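Local coordinates for protein benzyl alcohol dehydrogenase (Acinetobacter calcoaceticus, PDB 1F8F) that catalyses the NAD-dependent oxidation of benzyl alcohol to benzaldehyde, as a zinc-containing member of the medium-chain alcohol dehydrogenase family, at residues A[165-170]-A[341-346]; A[202-207]-A[232-237]; A[209-212]-A[217-220]; A[219-224]-A[249-254]. All blocks are in the same frame, centred on the assembly; numbering follows the deposited sequence.

Interaction 1: A[165-170]-A[341-346]; sequences IELLGP and QLVKFY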
loop_
_atom_site.group_PDB
_atom_site.type_symbol
_atom_site.label_atom_id
_atom_site.label_comp_id
_atom_site.label_asym_id
_atom_site.label_seq_id
_atom_site.Cartn_x
_atom_site.Cartn_y
_atom_site.Cartn_z
ATOM N N ILE A 165 -0.557 12.175 -35.320
ATOM C CA ILE A 165 -0.688 10.772 -34.927
ATOM C C ILE A 165 0.535 9.923 -35.207
ATOM O O ILE A 165 0.777 8.810 -34.685
ATOM C CB ILE A 165 -1.955 10.157 -35.563
ATOM C CG1 ILE A 165 -2.268 8.702 -35.152
ATOM C CG2 ILE A 165 -1.875 10.226 -37.085
ATOM C CD1 ILE A 165 -2.485 8.559 -33.672
ATOM N N GLU A 166 1.483 10.367 -36.046
ATOM C CA GLU A 166 2.659 9.579 -36.415
ATOM C C GLU A 166 3.712 9.392 -35.322
ATOM O O GLU A 166 4.414 8.407 -35.215
ATOM C CB GLU A 166 3.341 10.113 -37.679
ATOM C CG GLU A 166 3.823 11.543 -37.538
ATOM C CD GLU A 166 2.868 12.564 -38.086
ATOM O OE1 GLU A 166 1.605 12.476 -37.898
ATOM O OE2 GLU A 166 3.339 13.550 -38.710
ATOM N N LEU A 167 3.725 10.357 -34.409
ATOM C CA LEU A 167 4.578 10.377 -33.229
ATOM C C LEU A 167 4.153 9.516 -32.053
ATOM O O LEU A 167 5.002 9.275 -31.179
ATOM C CB LEU A 167 4.520 11.865 -32.852
ATOM C CG LEU A 167 5.532 12.578 -32.008
ATOM C CD1 LEU A 167 6.977 12.227 -32.339
ATOM C CD2 LEU A 167 5.362 14.099 -32.149
ATOM N N LEU A 168 2.909 9.019 -31.935
ATOM C CA LEU A 168 2.465 8.247 -30.753
ATOM C C LEU A 168 2.517 6.754 -30.682
ATOM O O LEU A 168 2.440 6.144 -29.584
ATOM C CB LEU A 168 0.992 8.609 -30.456
ATOM C CG LEU A 168 0.733 10.112 -30.296
ATOM C CD1 LEU A 168 -0.736 10.275 -29.966
ATOM C CD2 LEU A 168 1.590 10.766 -29.198
ATOM N N GLY A 169 2.755 6.023 -31.788
ATOM C CA GLY A 169 2.937 4.579 -31.757
ATOM C C GLY A 169 3.810 4.055 -30.634
ATOM O O GLY A 169 3.526 3.052 -29.925
ATOM N N PRO A 170 5.020 4.586 -30.468
ATOM C CA PRO A 170 5.986 4.130 -29.470
ATOM C C PRO A 170 5.465 4.113 -28.056
ATOM O O PRO A 170 5.913 3.359 -27.180
ATOM C CB PRO A 170 7.150 5.129 -29.641
ATOM C CG PRO A 170 7.076 5.454 -31.122
ATOM C CD PRO A 170 5.585 5.673 -31.321
ATOM N N GLN A 341 11.824 13.977 -28.113
ATOM C CA GLN A 341 13.257 14.143 -28.317
ATOM C C GLN A 341 14.014 12.839 -28.524
ATOM O O GLN A 341 15.180 12.984 -28.866
ATOM C CB GLN A 341 13.963 14.950 -27.220
ATOM C CG GLN A 341 13.129 16.191 -26.989
ATOM C CD GLN A 341 13.838 17.492 -26.986
ATOM O OE1 GLN A 341 14.486 17.810 -28.013
ATOM N NE2 GLN A 341 13.646 18.170 -25.831
ATOM N N LEU A 342 13.396 11.669 -28.383
ATOM C CA LEU A 342 14.123 10.426 -28.662
ATOM C C LEU A 342 13.910 9.961 -30.106
ATOM O O LEU A 342 14.396 8.898 -30.553
ATOM C CB LEU A 342 13.562 9.367 -27.696
ATOM C CG LEU A 342 13.391 9.786 -26.241
ATOM C CD1 LEU A 342 12.773 8.686 -25.355
ATOM C CD2 LEU A 342 14.721 10.177 -25.596
ATOM N N VAL A 343 13.081 10.675 -30.867
ATOM C CA VAL A 343 12.634 10.184 -32.158
ATOM C C VAL A 343 13.274 10.612 -33.454
ATOM O O VAL A 343 13.461 11.827 -33.573
ATOM C CB VAL A 343 11.096 10.502 -32.199
ATOM C CG1 VAL A 343 10.431 10.405 -33.531
ATOM C CG2 VAL A 343 10.449 9.463 -31.236
ATOM N N LYS A 344 13.433 9.661 -34.399
ATOM C CA LYS A 344 13.854 10.023 -35.758
ATOM C C LYS A 344 13.043 9.234 -36.804
ATOM O O LYS A 344 12.881 8.012 -36.716
ATOM C CB LYS A 344 15.349 9.817 -35.975
ATOM C CG LYS A 344 15.878 10.118 -37.364
ATOM C CD LYS A 344 17.299 9.596 -37.588
ATOM C CE LYS A 344 18.053 10.149 -38.784
ATOM N NZ LYS A 344 17.434 9.740 -40.083
ATOM N N PHE A 345 12.450 9.897 -37.788
ATOM C CA PHE A 345 11.602 9.305 -38.812
ATOM C C PHE A 345 12.323 8.731 -40.027
ATOM O O PHE A 345 13.289 9.320 -40.506
ATOM C CB PHE A 345 10.603 10.359 -39.296
ATOM C CG PHE A 345 9.550 10.803 -38.333
ATOM C CD1 PHE A 345 8.480 10.003 -37.998
ATOM C CD2 PHE A 345 9.587 12.094 -37.790
ATOM C CE1 PHE A 345 7.486 10.422 -37.119
ATOM C CE2 PHE A 345 8.606 12.528 -36.910
ATOM C CZ PHE A 345 7.546 11.684 -36.562
ATOM N N TYR A 346 11.976 7.571 -40.550
ATOM C CA TYR A 346 12.542 6.954 -41.725
ATOM C C TYR A 346 11.442 6.630 -42.735
ATOM O O TYR A 346 10.348 6.392 -42.210
ATOM C CB TYR A 346 13.175 5.625 -41.275
ATOM C CG TYR A 346 14.396 5.734 -40.388
ATOM C CD1 TYR A 346 14.297 6.025 -39.030
ATOM C CD2 TYR A 346 15.653 5.549 -40.935
ATOM C CE1 TYR A 346 15.425 6.119 -38.230
ATOM C CE2 TYR A 346 16.788 5.659 -40.144
ATOM C CZ TYR A 346 16.673 5.940 -38.789
ATOM O OH TYR A 346 17.825 6.053 -38.019
#
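V343 meets L167 at the start of strand 343-347: its CG1 lies 4.1 Å from CD1 of L167, the two side chains crossing obliquely. A beta-branched valine suits an extended strand, and the longer leucine covers the remaining distance. L167 swings CG away from its backbone N (chi1 -159°), which carries CD1 to the strand. Two residues on, F345 again faces the loop 165-170. Its CZ approaches CG of E166 at 3.9 Å and CD1 of L167 at 4.3 Å, both coming in obliquely. E166 thus lends its methylenes to the ring, while its carboxylate plane is turned 59° from the ring plane; the ring also has a cation-pi partner in K369. The contact is apolar packing at the surface. It sets the loop that precedes helix 174-186 against strand 343-347, within the mixed sheet that strands 343-347 and 365-369 form together with strands such as 33-42 of the GroES-like catalytic domain of a medium-chain alcohol dehydrogenase.

Interaction 2: A[202-207]-A[232-237]; sequences VGLSAL and KQLGAT. With NAD (nicotinamide-adenine-dinucleotide), chain F.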
loop_
_atom_site.group_PDB
_atom_site.type_symbol
_atom_site.label_atom_id
_atom_site.label_comp_id
_atom_site.label_asym_id
_atom_site.label_seq_id
_atom_site.Cartn_x
_atom_site.Cartn_y
_atom_site.Cartn_z
ATOM N N VAL A 202 14.040 3.222 -23.561
ATOM C CA VAL A 202 13.370 2.766 -22.367
ATOM C C VAL A 202 13.914 3.541 -21.157
ATOM O O VAL A 202 13.179 4.184 -20.418
ATOM C CB VAL A 202 13.547 1.247 -22.122
ATOM C CG1 VAL A 202 12.974 0.875 -20.734
ATOM C CG2 VAL A 202 12.891 0.344 -23.176
ATOM N N GLY A 203 15.225 3.566 -20.944
ATOM C CA GLY A 203 15.842 4.260 -19.815
ATOM C C GLY A 203 15.529 5.746 -19.716
ATOM O O GLY A 203 15.235 6.358 -18.645
ATOM N N LEU A 204 15.590 6.408 -20.863
ATOM C CA LEU A 204 15.400 7.854 -20.970
ATOM C C LEU A 204 13.940 8.159 -20.802
ATOM O O LEU A 204 13.659 9.187 -20.221
ATOM C CB LEU A 204 16.025 8.398 -22.261
ATOM C CG LEU A 204 17.513 8.515 -22.472
ATOM C CD1 LEU A 204 17.813 9.258 -23.821
ATOM C CD2 LEU A 204 18.212 9.328 -21.385
ATOM N N SER A 205 13.009 7.239 -21.170
ATOM C CA SER A 205 11.607 7.425 -20.845
ATOM C C SER A 205 11.434 7.416 -19.319
ATOM O O SER A 205 10.785 8.281 -18.702
ATOM C CB SER A 205 10.699 6.374 -21.492
ATOM O OG SER A 205 10.655 6.435 -22.902
ATOM N N ALA A 206 12.087 6.505 -18.642
ATOM C CA ALA A 206 12.039 6.378 -17.170
ATOM C C ALA A 206 12.644 7.601 -16.514
ATOM O O ALA A 206 12.189 7.983 -15.435
ATOM C CB ALA A 206 12.786 5.103 -16.704
ATOM N N LEU A 207 13.755 8.089 -17.141
ATOM C CA LEU A 207 14.393 9.274 -16.564
ATOM C C LEU A 207 13.415 10.470 -16.618
ATOM O O LEU A 207 13.271 11.149 -15.612
ATOM C CB LEU A 207 15.706 9.629 -17.246
ATOM C CG LEU A 207 16.327 10.941 -16.728
ATOM C CD1 LEU A 207 17.798 10.656 -16.486
ATOM C CD2 LEU A 207 16.031 12.094 -17.674
ATOM N N LYS A 232 21.574 14.085 -19.889
ATOM C CA LYS A 232 21.901 15.316 -19.206
ATOM C C LYS A 232 21.132 16.528 -19.717
ATOM O O LYS A 232 20.719 17.389 -18.944
ATOM C CB LYS A 232 23.373 15.604 -19.551
ATOM C CG LYS A 232 24.264 15.837 -18.374
ATOM C CD LYS A 232 23.868 17.107 -17.613
ATOM C CE LYS A 232 24.339 16.814 -16.168
ATOM N NZ LYS A 232 23.617 17.711 -15.234
ATOM N N GLN A 233 20.982 16.626 -21.042
ATOM C CA GLN A 233 20.181 17.651 -21.692
ATOM C C GLN A 233 18.711 17.371 -21.346
ATOM O O GLN A 233 17.936 18.332 -21.255
ATOM C CB GLN A 233 20.441 17.694 -23.195
ATOM C CG GLN A 233 21.871 17.894 -23.671
ATOM C CD GLN A 233 22.074 17.653 -25.155
ATOM O OE1 GLN A 233 21.139 17.222 -25.828
ATOM N NE2 GLN A 233 23.228 17.948 -25.744
ATOM N N LEU A 234 18.288 16.142 -21.070
ATOM C CA LEU A 234 16.909 15.852 -20.691
ATOM C C LEU A 234 16.709 16.138 -19.206
ATOM O O LEU A 234 15.562 16.159 -18.751
ATOM C CB LEU A 234 16.412 14.460 -21.128
ATOM C CG LEU A 234 16.438 14.152 -22.625
ATOM C CD1 LEU A 234 16.206 12.704 -23.039
ATOM C CD2 LEU A 234 15.365 14.900 -23.393
ATOM N N GLY A 235 17.761 16.395 -18.430
ATOM C CA GLY A 235 17.653 16.726 -17.025
ATOM C C GLY A 235 18.203 15.702 -16.029
ATOM O O GLY A 235 17.814 15.643 -14.827
ATOM N N ALA A 236 19.183 14.895 -16.484
ATOM C CA ALA A 236 19.831 13.982 -15.523
ATOM C C ALA A 236 20.715 14.914 -14.667
ATOM O O ALA A 236 21.299 15.824 -15.302
ATOM C CB ALA A 236 20.709 12.935 -16.159
ATOM N N THR A 237 20.691 14.740 -13.355
ATOM C CA THR A 237 21.535 15.567 -12.513
ATOM C C THR A 237 22.984 15.045 -12.650
ATOM O O THR A 237 23.872 15.858 -12.467
ATOM C CB THR A 237 21.253 15.519 -10.998
ATOM O OG1 THR A 237 21.334 14.139 -10.567
ATOM C CG2 THR A 237 19.925 16.154 -10.595
HETATM P PA NAD F . 18.180 0.385 -26.657
HETATM O O1A NAD F . 17.608 1.636 -27.248
HETATM O O2A NAD F . 19.101 -0.406 -27.486
HETATM O O5B NAD F . 18.753 0.671 -25.205
HETATM C C5B NAD F . 19.580 -0.121 -24.318
HETATM C C4B NAD F . 20.840 0.637 -23.928
HETATM O O4B NAD F . 21.704 -0.250 -23.140
HETATM C C3B NAD F . 21.718 1.172 -25.072
HETATM O O3B NAD F . 21.774 2.593 -25.082
HETATM C C2B NAD F . 23.120 0.619 -24.826
HETATM O O2B NAD F . 24.189 1.554 -25.018
HETATM C C1B NAD F . 23.029 0.201 -23.348
HETATM N N9A NAD F . 23.954 -0.856 -22.955
HETATM C C8A NAD F . 24.133 -2.097 -23.510
HETATM N N7A NAD F . 25.071 -2.815 -22.890
HETATM C C5A NAD F . 25.525 -1.972 -21.890
HETATM C C6A NAD F . 26.508 -2.124 -20.894
HETATM N N6A NAD F . 27.246 -3.213 -20.701
HETATM N N1A NAD F . 26.698 -1.085 -20.041
HETATM C C2A NAD F . 25.952 0.051 -20.208
HETATM N N3A NAD F . 25.024 0.284 -21.087
HETATM C C4A NAD F . 24.859 -0.764 -21.914
HETATM O O3 NAD F . 16.895 -0.536 -26.260
HETATM P PN NAD F . 15.513 -0.015 -25.658
HETATM O O1N NAD F . 15.741 1.055 -24.670
HETATM O O2N NAD F . 14.625 0.377 -26.761
HETATM O O5D NAD F . 15.013 -1.398 -24.963
HETATM C C5D NAD F . 15.568 -1.777 -23.692
HETATM C C4D NAD F . 15.415 -3.211 -23.338
HETATM O O4D NAD F . 14.129 -3.501 -22.703
HETATM C C3D NAD F . 15.667 -4.343 -24.342
HETATM O O3D NAD F . 16.129 -5.500 -23.619
HETATM C C2D NAD F . 14.224 -4.634 -24.777
HETATM O O2D NAD F . 14.061 -5.848 -25.493
HETATM C C1D NAD F . 13.632 -4.679 -23.360
HETATM N N1N NAD F . 12.187 -4.483 -23.402
HETATM C C2N NAD F . 11.491 -4.987 -22.351
HETATM C C3N NAD F . 10.125 -4.782 -22.313
HETATM C C7N NAD F . 9.220 -5.298 -21.140
HETATM O O7N NAD F . 8.006 -5.107 -21.189
HETATM N N7N NAD F . 9.895 -5.940 -20.120
HETATM C C4N NAD F . 9.469 -4.031 -23.332
HETATM C C5N NAD F . 10.360 -3.140 -23.968
HETATM C C6N NAD F . 11.726 -3.305 -24.069
#
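The ammonium group of K232 grips the carbonyl of A236, the residue whose methyl meets L207, with NZ 3.0 Å from A236 O, in the carbonyl plane and on a lone pair. A weaker bond runs from the same nitrogen to T237 O, and together they tie down the chain leaving helix 225-234. Just past the helix end, G235 forms a Schellman motif; its positive phi (113°) is easy for glycine. Packing across the contact is purely aliphatic. Chi1 of L207, 175°, sets CG trans to the backbone nitrogen and points CD1 at A236 CB, 3.7 Å away, while CD2 sits over L234 CB. One turn earlier L204 crosses L234 at about a right angle, their CD1 methyls 3.9 Å apart. At the start of 202-207, V202 N donates to NAD O1N (3.0 Å, 167°) within a GxGxxG-type turn ending at G203, consistent with a Rossmann fold. L204 and L207 of helix 201-213 pack on the end of helix 225-234 and the residues after it, with L342 and L364 also against L204.

Interaction 3: A[209-212]-A[217-220]; sequences AAKV and IIIA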
loop_
_atom_site.group_PDB
_atom_site.type_symbol
_atom_site.label_atom_id
_atom_site.label_comp_id
_atom_site.label_asym_id
_atom_site.label_seq_id
_atom_site.Cartn_x
_atom_site.Cartn_y
_atom_site.Cartn_z
ATOM N N ALA A 209 10.137 10.347 -16.583
ATOM C CA ALA A 209 9.086 10.076 -15.619
ATOM C C ALA A 209 9.513 10.295 -14.181
ATOM O O ALA A 209 8.668 10.704 -13.395
ATOM C CB ALA A 209 8.532 8.651 -15.764
ATOM N N ALA A 210 10.776 10.068 -13.807
ATOM C CA ALA A 210 11.252 10.319 -12.449
ATOM C C ALA A 210 11.311 11.848 -12.234
ATOM O O ALA A 210 11.148 12.355 -11.123
ATOM C CB ALA A 210 12.667 9.793 -12.254
ATOM N N LYS A 211 11.469 12.556 -13.338
ATOM C CA LYS A 211 11.473 14.013 -13.245
ATOM C C LYS A 211 10.044 14.411 -12.825
ATOM O O LYS A 211 9.888 15.233 -11.922
ATOM C CB LYS A 211 11.905 14.960 -14.419
ATOM C CG LYS A 211 13.203 14.600 -15.107
ATOM C CD LYS A 211 13.451 15.431 -16.355
ATOM C CE LYS A 211 13.902 16.845 -16.037
ATOM N NZ LYS A 211 13.938 17.695 -17.261
ATOM N N VAL A 212 9.053 13.813 -13.482
ATOM C CA VAL A 212 7.659 14.057 -13.181
ATOM C C VAL A 212 7.328 13.616 -11.744
ATOM O O VAL A 212 6.644 14.427 -11.104
ATOM C CB VAL A 212 6.680 13.322 -14.137
ATOM C CG1 VAL A 212 5.215 13.462 -13.744
ATOM C CG2 VAL A 212 6.880 13.889 -15.544
ATOM N N ILE A 217 17.578 13.577 -7.179
ATOM C CA ILE A 217 18.793 13.071 -7.791
ATOM C C ILE A 217 18.445 12.074 -8.900
ATOM O O ILE A 217 17.782 11.036 -8.711
ATOM C CB ILE A 217 19.694 12.456 -6.699
ATOM C CG1 ILE A 217 20.407 13.457 -5.771
ATOM C CG2 ILE A 217 20.749 11.583 -7.346
ATOM C CD1 ILE A 217 21.079 12.795 -4.568
ATOM N N ILE A 218 18.843 12.346 -10.143
ATOM C CA ILE A 218 18.490 11.547 -11.322
ATOM C C ILE A 218 19.734 11.224 -12.152
ATOM O O ILE A 218 20.352 12.065 -12.823
ATOM C CB ILE A 218 17.433 12.298 -12.151
ATOM C CG1 ILE A 218 16.174 12.627 -11.330
ATOM C CG2 ILE A 218 16.999 11.478 -13.349
ATOM C CD1 ILE A 218 15.077 13.448 -11.984
ATOM N N ILE A 219 20.098 9.939 -12.117
ATOM C CA ILE A 219 21.331 9.430 -12.650
ATOM C C ILE A 219 21.128 8.548 -13.862
ATOM O O ILE A 219 20.103 7.856 -13.939
ATOM C CB ILE A 219 22.105 8.661 -11.545
ATOM C CG1 ILE A 219 22.368 9.513 -10.290
ATOM C CG2 ILE A 219 23.369 8.083 -12.100
ATOM C CD1 ILE A 219 23.032 8.790 -9.129
ATOM N N ALA A 220 22.083 8.643 -14.806
ATOM C CA ALA A 220 22.050 7.774 -15.974
ATOM C C ALA A 220 23.448 7.179 -16.218
ATOM O O ALA A 220 24.408 7.938 -16.189
ATOM C CB ALA A 220 21.556 8.528 -17.196
#
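I218 lays its CD1 methyl against the root of K211, 3.8 Å from K211 CG, and the two side chains cross at about a right angle. The same methyl reaches A210, lying 4.1 Å from A210 C and 4.4 Å from A210 CB. With CG1 opposite the carbonyl carbon (chi1 -57°) and an extended chi2, isoleucine projects a single slim arm from the strand to the helix. Alanine at 210 is small enough for the helix to come near, the CA atoms of A210 and I218 being 7.4 Å apart. Helix 201-213 and strand 217-222 belong to one beta-alpha-beta unit with strand 193-197, the opening unit of the Rossmann fold, and a short turn joins them here. A210 also rests on F194 of that first strand. K211 uses its aliphatic stem for the contact but leads its charge away: the chain bends at chi3 (76°), and NZ hydrogen-bonds to L234 O near the end of helix 225-234, a polar ending that suits a lysine on the exposed side of its helix. The backbone N of I218 is paired with T237 OG1.

Interaction 4: A[219-224]-A[249-254]; sequences IAVDIV and AAIKEI. With NAD (nicotinamide-adenine-dinucleotide), chain F.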
loop_
_atom_site.group_PDB
_atom_site.type_symbol
_atom_site.label_atom_id
_atom_site.label_comp_id
_atom_site.label_asym_id
_atom_site.label_seq_id
_atom_site.Cartn_x
_atom_site.Cartn_y
_atom_site.Cartn_z
ATOM N N ILE A 219 20.098 9.939 -12.117
ATOM C CA ILE A 219 21.331 9.430 -12.650
ATOM C C ILE A 219 21.128 8.548 -13.862
ATOM O O ILE A 219 20.103 7.856 -13.939
ATOM C CB ILE A 219 22.105 8.661 -11.545
ATOM C CG1 ILE A 219 22.368 9.513 -10.290
ATOM C CG2 ILE A 219 23.369 8.083 -12.100
ATOM C CD1 ILE A 219 23.032 8.790 -9.129
ATOM N N ALA A 220 22.083 8.643 -14.806
ATOM C CA ALA A 220 22.050 7.774 -15.974
ATOM C C ALA A 220 23.448 7.179 -16.218
ATOM O O ALA A 220 24.408 7.938 -16.189
ATOM C CB ALA A 220 21.556 8.528 -17.196
ATOM N N VAL A 221 23.549 5.869 -16.403
ATOM C CA VAL A 221 24.737 5.075 -16.637
ATOM C C VAL A 221 24.669 4.378 -18.006
ATOM O O VAL A 221 23.616 3.881 -18.400
ATOM C CB VAL A 221 24.874 3.962 -15.569
ATOM C CG1 VAL A 221 26.149 3.138 -15.673
ATOM C CG2 VAL A 221 24.729 4.494 -14.135
ATOM N N ASP A 222 25.686 4.535 -18.877
ATOM C CA ASP A 222 25.721 3.870 -20.182
ATOM C C ASP A 222 27.169 3.699 -20.655
ATOM O O ASP A 222 28.106 4.175 -20.001
ATOM C CB ASP A 222 24.982 4.581 -21.325
ATOM C CG ASP A 222 24.433 3.740 -22.422
ATOM O OD1 ASP A 222 25.219 3.184 -23.239
ATOM O OD2 ASP A 222 23.193 3.538 -22.631
ATOM N N ILE A 223 27.364 3.174 -21.873
ATOM C CA ILE A 223 28.673 3.110 -22.477
ATOM C C ILE A 223 28.819 3.947 -23.772
ATOM O O ILE A 223 29.916 3.949 -24.336
ATOM C CB ILE A 223 29.301 1.778 -22.864
ATOM C CG1 ILE A 223 28.331 0.876 -23.650
ATOM C CG2 ILE A 223 29.755 1.044 -21.597
ATOM C CD1 ILE A 223 29.026 -0.376 -24.135
ATOM N N VAL A 224 27.764 4.537 -24.308
ATOM C CA VAL A 224 27.886 5.346 -25.547
ATOM C C VAL A 224 27.785 6.804 -25.100
ATOM O O VAL A 224 26.739 7.128 -24.485
ATOM C CB VAL A 224 26.758 5.003 -26.510
ATOM C CG1 VAL A 224 26.761 5.874 -27.753
ATOM C CG2 VAL A 224 26.811 3.500 -26.834
ATOM N N ALA A 249 30.525 2.671 -7.011
ATOM C CA ALA A 249 31.223 3.569 -6.122
ATOM C C ALA A 249 30.741 5.000 -6.421
ATOM O O ALA A 249 30.504 5.701 -5.454
ATOM C CB ALA A 249 32.728 3.496 -6.328
ATOM N N ALA A 250 30.613 5.295 -7.721
ATOM C CA ALA A 250 30.133 6.645 -8.023
ATOM C C ALA A 250 28.712 6.785 -7.477
ATOM O O ALA A 250 28.432 7.717 -6.720
ATOM C CB ALA A 250 30.298 6.941 -9.510
ATOM N N ILE A 251 27.775 5.917 -7.811
ATOM C CA ILE A 251 26.398 6.032 -7.283
ATOM C C ILE A 251 26.431 6.111 -5.780
ATOM O O ILE A 251 25.732 6.985 -5.256
ATOM C CB ILE A 251 25.485 4.860 -7.742
ATOM C CG1 ILE A 251 25.379 4.844 -9.247
ATOM C CG2 ILE A 251 24.091 4.994 -7.104
ATOM C CD1 ILE A 251 24.823 3.717 -10.022
ATOM N N LYS A 252 27.179 5.326 -5.009
ATOM C CA LYS A 252 27.135 5.414 -3.544
ATOM C C LYS A 252 27.619 6.734 -2.976
ATOM O O LYS A 252 26.996 7.299 -2.023
ATOM C CB LYS A 252 27.941 4.256 -2.944
ATOM C CG LYS A 252 27.155 2.986 -2.604
ATOM C CD LYS A 252 28.099 1.800 -2.511
ATOM C CE LYS A 252 27.375 0.495 -2.292
ATOM N NZ LYS A 252 27.341 0.058 -0.857
ATOM N N GLU A 253 28.697 7.297 -3.596
ATOM C CA GLU A 253 29.159 8.622 -3.080
ATOM C C GLU A 253 28.182 9.731 -3.409
ATOM O O GLU A 253 27.934 10.616 -2.578
ATOM C CB GLU A 253 30.594 8.921 -3.507
ATOM C CG GLU A 253 30.922 9.060 -4.979
ATOM C CD GLU A 253 32.296 8.661 -5.500
ATOM O OE1 GLU A 253 33.197 8.198 -4.767
ATOM O OE2 GLU A 253 32.622 8.789 -6.721
ATOM N N ILE A 254 27.589 9.750 -4.595
ATOM C CA ILE A 254 26.628 10.765 -5.024
ATOM C C ILE A 254 25.370 10.759 -4.145
ATOM O O ILE A 254 24.840 11.845 -3.842
ATOM C CB ILE A 254 26.191 10.476 -6.485
ATOM C CG1 ILE A 254 27.368 10.772 -7.459
ATOM C CG2 ILE A 254 24.973 11.255 -6.980
ATOM C CD1 ILE A 254 27.127 10.322 -8.918
HETATM P PA NAD F . 18.180 0.385 -26.657
HETATM O O1A NAD F . 17.608 1.636 -27.248
HETATM O O2A NAD F . 19.101 -0.406 -27.486
HETATM O O5B NAD F . 18.753 0.671 -25.205
HETATM C C5B NAD F . 19.580 -0.121 -24.318
HETATM C C4B NAD F . 20.840 0.637 -23.928
HETATM O O4B NAD F . 21.704 -0.250 -23.140
HETATM C C3B NAD F . 21.718 1.172 -25.072
HETATM O O3B NAD F . 21.774 2.593 -25.082
HETATM C C2B NAD F . 23.120 0.619 -24.826
HETATM O O2B NAD F . 24.189 1.554 -25.018
HETATM C C1B NAD F . 23.029 0.201 -23.348
HETATM N N9A NAD F . 23.954 -0.856 -22.955
HETATM C C8A NAD F . 24.133 -2.097 -23.510
HETATM N N7A NAD F . 25.071 -2.815 -22.890
HETATM C C5A NAD F . 25.525 -1.972 -21.890
HETATM C C6A NAD F . 26.508 -2.124 -20.894
HETATM N N6A NAD F . 27.246 -3.213 -20.701
HETATM N N1A NAD F . 26.698 -1.085 -20.041
HETATM C C2A NAD F . 25.952 0.051 -20.208
HETATM N N3A NAD F . 25.024 0.284 -21.087
HETATM C C4A NAD F . 24.859 -0.764 -21.914
HETATM O O3 NAD F . 16.895 -0.536 -26.260
HETATM P PN NAD F . 15.513 -0.015 -25.658
HETATM O O1N NAD F . 15.741 1.055 -24.670
HETATM O O2N NAD F . 14.625 0.377 -26.761
HETATM O O5D NAD F . 15.013 -1.398 -24.963
HETATM C C5D NAD F . 15.568 -1.777 -23.692
HETATM C C4D NAD F . 15.415 -3.211 -23.338
HETATM O O4D NAD F . 14.129 -3.501 -22.703
HETATM C C3D NAD F . 15.667 -4.343 -24.342
HETATM O O3D NAD F . 16.129 -5.500 -23.619
HETATM C C2D NAD F . 14.224 -4.634 -24.777
HETATM O O2D NAD F . 14.061 -5.848 -25.493
HETATM C C1D NAD F . 13.632 -4.679 -23.360
HETATM N N1N NAD F . 12.187 -4.483 -23.402
HETATM C C2N NAD F . 11.491 -4.987 -22.351
HETATM C C3N NAD F . 10.125 -4.782 -22.313
HETATM C C7N NAD F . 9.220 -5.298 -21.140
HETATM O O7N NAD F . 8.006 -5.107 -21.189
HETATM N N7N NAD F . 9.895 -5.940 -20.120
HETATM C C4N NAD F . 9.469 -4.031 -23.332
HETATM C C5N NAD F . 10.360 -3.140 -23.968
HETATM C C6N NAD F . 11.726 -3.305 -24.069
#
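I219 and I254 meet tip to tip, I219 CD1 standing 3.8 Å from I254 CG2, and this is the closest approach between strand 219-222 and helix 249-254. I251 adds to the buried side. Its CG2 lies 4.4 Å from the same I219 methyl, and the I251 and V221 side chains cross at about a right angle, I251 CD1 lying 4.2 Å from V221 CG2. Branched residues on both partners give broad hydrophobic surfaces suited to a sheet-helix interface, and I219 and V221, two apart on the strand, both point at the helix. The extended chain of I251 carries its CD1 to V221. The outer side is looser: I254 is partly exposed, whereas I219, V221 and I251 are buried. At the strand's end the chemistry turns polar. D222 OD1 accepts from NAD O2B at 2.6 Å and OD2 from O3B at 3.0 Å, the acidic grip on the adenine ribose that is usual in NAD-dependent Rossmann folds. OD1 also accepts from V224 N (3.1 Å), closing an Asx turn, and A199 N holds OD2. The helix runs antiparallel to the strand (172°) and packs on the face where V195, W197 and I240 of the flanking strands also lie.

Interactions 2, 3 and 4 lie within the coenzyme-binding Rossmann region, whereas interaction 1 closes a loop of 170 residues that contains them all. Interactions 2 and 3 have centres about 6 Å apart and share helix 201-213, interaction 3 nested inside the loop of interaction 2. Interaction 4 continues along strand 217-222, sharing I219 and A220 with interaction 3, about 13 Å away by centres. Helices 201-213 and 247-254 both pack on the parallel sheet, and interactions 2 and 4 touch NAD at its pyrophosphate and adenine ribose respectively. Interaction 1, centred about 17 Å from interaction 2, meets it through L342 on L204 and L234, linking the turn just before strand 343-347 to helices 201-213 and 225-234.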